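Long-range contact in fucolectin-related protein (Streptococcus pneumoniae, PDB 2WMF), which probably hydrolyses glycosidic bonds in host blood-group carbohydrate antigens, as the catalytic module of a family 98 glycoside hydrolase: residues R260-S273 with Y484-F498. Numbering follows the deposited sequence.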
loop_
_atom_site.group_PDB
_atom_site.type_symbol
_atom_site.label_atom_id
_atom_site.label_comp_id
_atom_site.label_asym_id
_atom_site.label_seq_id
_atom_site.Cartn_x
_atom_site.Cartn_y
_atom_site.Cartn_z
ATOM N N ARG A 260 25.160 -1.255 11.381
ATOM C CA ARG A 260 24.795 -0.080 12.171
ATOM C C ARG A 260 23.560 -0.330 13.023
ATOM O O ARG A 260 22.596 -0.948 12.564
ATOM C CB ARG A 260 24.523 1.126 11.273
ATOM C CG ARG A 260 24.330 2.437 12.061
ATOM C CD ARG A 260 23.756 3.559 11.238
ATOM N NE ARG A 260 24.680 3.974 10.210
ATOM C CZ ARG A 260 25.705 4.801 10.422
ATOM N NH1 ARG A 260 25.922 5.331 11.618
ATOM N NH2 ARG A 260 26.513 5.133 9.420
ATOM N N ALA A 261 23.586 0.208 14.243
ATOM C CA ALA A 261 22.438 0.142 15.153
ATOM C C ALA A 261 21.253 0.896 14.529
ATOM O O ALA A 261 21.386 2.037 14.083
ATOM C CB ALA A 261 22.790 0.724 16.520
ATOM N N ARG A 262 20.101 0.247 14.546
ATOM C CA ARG A 262 18.847 0.941 14.148
ATOM C C ARG A 262 18.489 2.073 15.109
ATOM O O ARG A 262 18.872 2.086 16.295
ATOM C CB ARG A 262 17.686 -0.029 14.060
ATOM C CG ARG A 262 17.230 -0.540 15.436
ATOM C CD ARG A 262 16.179 -1.587 15.322
ATOM N NE ARG A 262 15.873 -2.172 16.631
ATOM C CZ ARG A 262 14.861 -3.005 16.870
ATOM N NH1 ARG A 262 14.030 -3.347 15.911
ATOM N NH2 ARG A 262 14.658 -3.496 18.082
ATOM N N ASP A 263 17.724 3.021 14.597
ATOM C CA ASP A 263 17.047 4.008 15.427
ATOM C C ASP A 263 15.876 4.615 14.641
ATOM O O ASP A 263 15.491 4.037 13.601
ATOM C CB ASP A 263 18.009 5.045 16.097
ATOM C CG ASP A 263 18.781 5.922 15.128
ATOM O OD1 ASP A 263 18.236 6.332 14.070
ATOM O OD2 ASP A 263 19.974 6.218 15.450
ATOM N N MET A 264 15.267 5.695 15.138
ATOM C CA MET A 264 14.101 6.271 14.441
ATOM C C MET A 264 14.440 6.644 13.004
ATOM O O MET A 264 13.556 6.651 12.149
ATOM C CB MET A 264 13.508 7.493 15.167
ATOM C CG MET A 264 12.795 7.148 16.443
ATOM S SD MET A 264 11.961 8.544 17.200
ATOM C CE MET A 264 13.410 9.348 17.918
ATOM N N ARG A 265 15.710 6.931 12.713
ATOM C CA ARG A 265 16.077 7.251 11.343
ATOM C C ARG A 265 15.735 6.087 10.369
ATOM O O ARG A 265 15.566 6.292 9.161
ATOM C CB ARG A 265 17.537 7.652 11.300
ATOM C CG ARG A 265 17.784 8.962 11.962
ATOM C CD ARG A 265 19.242 9.343 11.987
ATOM N NE ARG A 265 19.972 8.546 12.969
ATOM C CZ ARG A 265 21.199 8.844 13.417
ATOM N NH1 ARG A 265 21.863 9.861 12.908
ATOM N NH2 ARG A 265 21.760 8.094 14.356
ATOM N N SER A 266 15.657 4.870 10.894
ATOM C CA SER A 266 15.254 3.707 10.103
ATOM C C SER A 266 13.871 3.872 9.487
ATOM O O SER A 266 13.629 3.432 8.349
ATOM C CB SER A 266 15.364 2.408 10.932
ATOM O OG SER A 266 16.687 2.197 11.441
ATOM N N TYR A 267 12.936 4.512 10.194
ATOM C CA TYR A 267 11.606 4.659 9.581
ATOM C C TYR A 267 11.580 5.718 8.477
ATOM O O TYR A 267 10.581 5.854 7.746
ATOM C CB TYR A 267 10.497 4.879 10.609
ATOM C CG TYR A 267 10.469 6.159 11.418
ATOM C CD1 TYR A 267 10.507 7.420 10.817
ATOM C CD2 TYR A 267 10.236 6.109 12.816
ATOM C CE1 TYR A 267 10.416 8.595 11.597
ATOM C CE2 TYR A 267 10.127 7.281 13.591
ATOM C CZ TYR A 267 10.222 8.517 12.996
ATOM O OH TYR A 267 10.060 9.661 13.771
ATOM N N ALA A 268 12.692 6.466 8.345
ATOM C CA ALA A 268 12.869 7.449 7.282
ATOM C C ALA A 268 13.848 6.964 6.202
ATOM O O ALA A 268 14.355 7.759 5.396
ATOM C CB ALA A 268 13.302 8.837 7.897
ATOM N N SER A 269 14.043 5.635 6.153
ATOM C CA SER A 269 15.025 5.037 5.285
ATOM C C SER A 269 14.522 3.997 4.260
ATOM O O SER A 269 15.277 3.545 3.413
ATOM C CB SER A 269 16.182 4.466 6.112
ATOM O OG SER A 269 16.851 5.500 6.840
ATOM N N GLU A 270 13.243 3.632 4.307
ATOM C CA GLU A 270 12.696 2.766 3.241
ATOM C C GLU A 270 12.692 3.593 1.935
ATOM O O GLU A 270 12.124 4.703 1.920
ATOM C CB GLU A 270 11.278 2.315 3.558
ATOM C CG GLU A 270 10.705 1.468 2.421
ATOM C CD GLU A 270 9.385 0.770 2.665
ATOM O OE1 GLU A 270 8.981 0.605 3.821
ATOM O OE2 GLU A 270 8.776 0.347 1.613
ATOM N N PRO A 271 13.319 3.088 0.863
ATOM C CA PRO A 271 13.359 3.873 -0.383
ATOM C C PRO A 271 11.966 4.375 -0.811
ATOM O O PRO A 271 10.962 3.649 -0.740
ATOM C CB PRO A 271 13.957 2.903 -1.384
ATOM C CG PRO A 271 14.821 2.044 -0.554
ATOM C CD PRO A 271 14.071 1.827 0.723
ATOM N N GLU A 272 11.937 5.631 -1.231
ATOM C CA GLU A 272 10.673 6.292 -1.655
ATOM C C GLU A 272 9.923 5.492 -2.715
ATOM O O GLU A 272 8.716 5.255 -2.605
ATOM C CB GLU A 272 10.950 7.715 -2.160
ATOM C CG GLU A 272 11.402 8.693 -1.046
ATOM C CD GLU A 272 12.871 8.770 -0.737
ATOM O OE1 GLU A 272 13.652 7.812 -1.056
ATOM O OE2 GLU A 272 13.254 9.840 -0.162
ATOM N N SER A 273 10.629 5.072 -3.743
ATOM C CA SER A 273 9.984 4.292 -4.816
ATOM C C SER A 273 9.516 2.927 -4.316
ATOM O O SER A 273 8.574 2.332 -4.860
ATOM C CB SER A 273 10.933 4.104 -5.982
ATOM O OG SER A 273 12.119 3.522 -5.504
ATOM N N TYR A 484 12.730 6.829 -7.856
ATOM C CA TYR A 484 13.101 7.919 -6.926
ATOM C C TYR A 484 13.613 7.332 -5.598
ATOM O O TYR A 484 12.910 6.534 -4.945
ATOM C CB TYR A 484 11.905 8.837 -6.627
ATOM C CG TYR A 484 12.325 10.128 -5.894
ATOM C CD1 TYR A 484 13.153 11.057 -6.499
ATOM C CD2 TYR A 484 11.919 10.373 -4.598
ATOM C CE1 TYR A 484 13.579 12.164 -5.842
ATOM C CE2 TYR A 484 12.331 11.527 -3.919
ATOM C CZ TYR A 484 13.137 12.439 -4.562
ATOM O OH TYR A 484 13.579 13.578 -3.910
ATOM N N ARG A 485 14.851 7.661 -5.225
ATOM C CA ARG A 485 15.385 7.264 -3.941
ATOM C C ARG A 485 16.399 8.323 -3.554
ATOM O O ARG A 485 17.419 8.450 -4.220
ATOM C CB ARG A 485 16.053 5.882 -3.994
ATOM C CG ARG A 485 16.560 5.419 -2.613
ATOM C CD ARG A 485 17.323 4.121 -2.659
ATOM N NE ARG A 485 18.667 4.326 -3.190
ATOM C CZ ARG A 485 19.239 3.605 -4.138
ATOM N NH1 ARG A 485 18.631 2.535 -4.652
ATOM N NH2 ARG A 485 20.466 3.943 -4.565
ATOM N N THR A 486 16.136 9.026 -2.465
ATOM C CA THR A 486 17.093 10.026 -1.960
ATOM C C THR A 486 18.219 9.303 -1.201
ATOM O O THR A 486 17.986 8.241 -0.610
ATOM C CB THR A 486 16.406 11.061 -1.043
ATOM O OG1 THR A 486 15.898 10.397 0.144
ATOM C CG2 THR A 486 15.326 11.814 -1.788
ATOM N N ASP A 487 19.415 9.897 -1.178
ATOM C CA ASP A 487 20.520 9.395 -0.373
ATOM C C ASP A 487 20.265 9.742 1.109
ATOM O O ASP A 487 20.097 10.921 1.468
ATOM C CB ASP A 487 21.821 10.046 -0.861
ATOM C CG ASP A 487 23.040 9.607 -0.091
ATOM O OD1 ASP A 487 22.948 8.598 0.645
ATOM O OD2 ASP A 487 24.088 10.275 -0.264
ATOM N N LYS A 488 20.213 8.706 1.960
ATOM C CA LYS A 488 19.913 8.877 3.381
ATOM C C LYS A 488 21.187 9.050 4.217
ATOM O O LYS A 488 21.123 9.093 5.449
ATOM C CB LYS A 488 19.151 7.661 3.920
ATOM C CG LYS A 488 17.868 7.221 3.095
ATOM C CD LYS A 488 16.889 8.374 2.993
ATOM C CE LYS A 488 15.601 7.997 2.274
ATOM N NZ LYS A 488 15.781 7.432 0.906
ATOM N N THR A 489 22.344 9.102 3.553
ATOM C CA THR A 489 23.631 9.186 4.260
ATOM C C THR A 489 23.712 10.402 5.208
ATOM O O THR A 489 24.142 10.250 6.368
ATOM C CB THR A 489 24.834 9.222 3.230
ATOM O OG1 THR A 489 24.795 8.057 2.386
ATOM C CG2 THR A 489 26.157 9.287 3.975
ATOM N N ALA A 490 23.295 11.590 4.756
ATOM C CA ALA A 490 23.385 12.772 5.626
ATOM C C ALA A 490 22.623 12.570 6.953
ATOM O O ALA A 490 23.120 12.884 8.039
ATOM C CB ALA A 490 22.908 14.020 4.918
ATOM N N MET A 491 21.413 12.016 6.862
ATOM C CA MET A 491 20.604 11.844 8.040
ATOM C C MET A 491 21.309 10.867 9.010
ATOM O O MET A 491 21.352 11.085 10.249
ATOM C CB MET A 491 19.216 11.308 7.636
ATOM C CG MET A 491 18.303 11.017 8.817
ATOM S SD MET A 491 16.687 10.425 8.276
ATOM C CE MET A 491 17.213 8.965 7.336
ATOM N N TRP A 492 21.889 9.804 8.447
ATOM C CA TRP A 492 22.567 8.783 9.260
ATOM C C TRP A 492 23.862 9.282 9.861
ATOM O O TRP A 492 24.329 8.670 10.819
ATOM C CB TRP A 492 22.764 7.484 8.468
ATOM C CG TRP A 492 21.496 6.677 8.413
ATOM C CD1 TRP A 492 20.636 6.529 7.354
ATOM C CD2 TRP A 492 20.902 5.983 9.516
ATOM N NE1 TRP A 492 19.559 5.751 7.734
ATOM C CE2 TRP A 492 19.704 5.408 9.058
ATOM C CE3 TRP A 492 21.285 5.778 10.846
ATOM C CZ2 TRP A 492 18.875 4.676 9.883
ATOM C CZ3 TRP A 492 20.463 5.051 11.663
ATOM C CH2 TRP A 492 19.278 4.466 11.163
ATOM N N ALA A 493 24.423 10.361 9.303
ATOM C CA ALA A 493 25.684 10.960 9.795
ATOM C C ALA A 493 25.517 11.890 10.996
ATOM O O ALA A 493 26.505 12.261 11.626
ATOM C CB ALA A 493 26.472 11.651 8.616
ATOM N N LEU A 494 24.285 12.247 11.336
ATOM C CA LEU A 494 24.032 13.218 12.386
ATOM C C LEU A 494 24.412 12.658 13.744
ATOM O O LEU A 494 24.186 11.481 14.008
ATOM C CB LEU A 494 22.526 13.564 12.440
ATOM C CG LEU A 494 21.844 14.130 11.200
ATOM C CD1 LEU A 494 20.329 14.374 11.517
ATOM C CD2 LEU A 494 22.510 15.411 10.793
ATOM N N SER A 495 24.926 13.521 14.610
ATOM C CA SER A 495 25.098 13.198 16.020
ATOM C C SER A 495 23.767 13.281 16.754
ATOM O O SER A 495 22.889 14.055 16.363
ATOM C CB SER A 495 26.064 14.217 16.649
ATOM O OG SER A 495 27.356 14.108 16.109
ATOM N N GLY A 496 23.636 12.503 17.823
ATOM C CA GLY A 496 22.425 12.552 18.640
ATOM C C GLY A 496 21.844 11.189 18.938
ATOM O O GLY A 496 22.146 10.212 18.267
ATOM N N ASN A 497 20.960 11.181 19.939
ATOM C CA ASN A 497 20.155 10.029 20.294
ATOM C C ASN A 497 18.823 10.131 19.539
ATOM O O ASN A 497 18.047 11.072 19.735
ATOM C CB ASN A 497 19.891 9.990 21.801
ATOM C CG ASN A 497 19.180 8.734 22.249
ATOM O OD1 ASN A 497 19.006 7.765 21.499
ATOM N ND2 ASN A 497 18.777 8.737 23.528
ATOM N N PHE A 498 18.577 9.157 18.677
ATOM C CA PHE A 498 17.299 9.033 17.952
ATOM C C PHE A 498 16.645 7.673 18.217
ATOM O O PHE A 498 15.834 7.204 17.419
ATOM C CB PHE A 498 17.491 9.245 16.440
ATOM C CG PHE A 498 18.046 10.577 16.102
ATOM C CD1 PHE A 498 17.249 11.711 16.210
ATOM C CD2 PHE A 498 19.406 10.739 15.818
ATOM C CE1 PHE A 498 17.772 12.972 15.944
ATOM C CE2 PHE A 498 19.929 12.017 15.520
ATOM C CZ PHE A 498 19.123 13.111 15.605
HETATM O O HOH W 1 20.199 6.804 18.210
HETATM O O HOH W 2 23.730 9.611 16.076
HETATM O O HOH W 3 16.357 4.639 1.156
#
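Arg265 turns at CD (chi3 -74°), which sends its guanidinium between Trp492 and Phe498. Trp492 CG lies anti to its own carbonyl carbon (chi1 -79°), which lays the six-membered ring of Trp492 against Arg265 CB in a CH-pi contact. Phe498 CD2 sits over the centre of one guanidinium face, 3.5 Å from Arg265 CZ. Trp492 CE3 lies over the rim of the opposite face; both rings are tilted against the guanidinium. Arg265 NH1 donates to Met491 O and Leu494 O, both at 3.0 Å. Arg265 NE and NH2 grip Asp263 side-on, one to each carboxylate oxygen, and this salt bridge fixes the guanidinium's rotation. Asp263 OD1 also accepts from Arg265 N, an Asx turn that holds the carboxylate in place. Trp492 NE1 donates to Ser269 OG at 2.9 Å, and that hydroxyl donates to Arg265 O. Farther along, Glu272 OE1 takes Lys488 NZ (2.9 Å, a salt bridge) and Thr486 N from opposite faces of its plane. Glu272 OE2 accepts from Thr486 OG1 at 2.7 Å and is also hydrogen-bonded to Tyr519 OH, outside the two segments. This buried contact packs a (beta/alpha)8-barrel connection, between strands 237-243 and 289-293, against the segment after strand 477-482 of an antiparallel sheet.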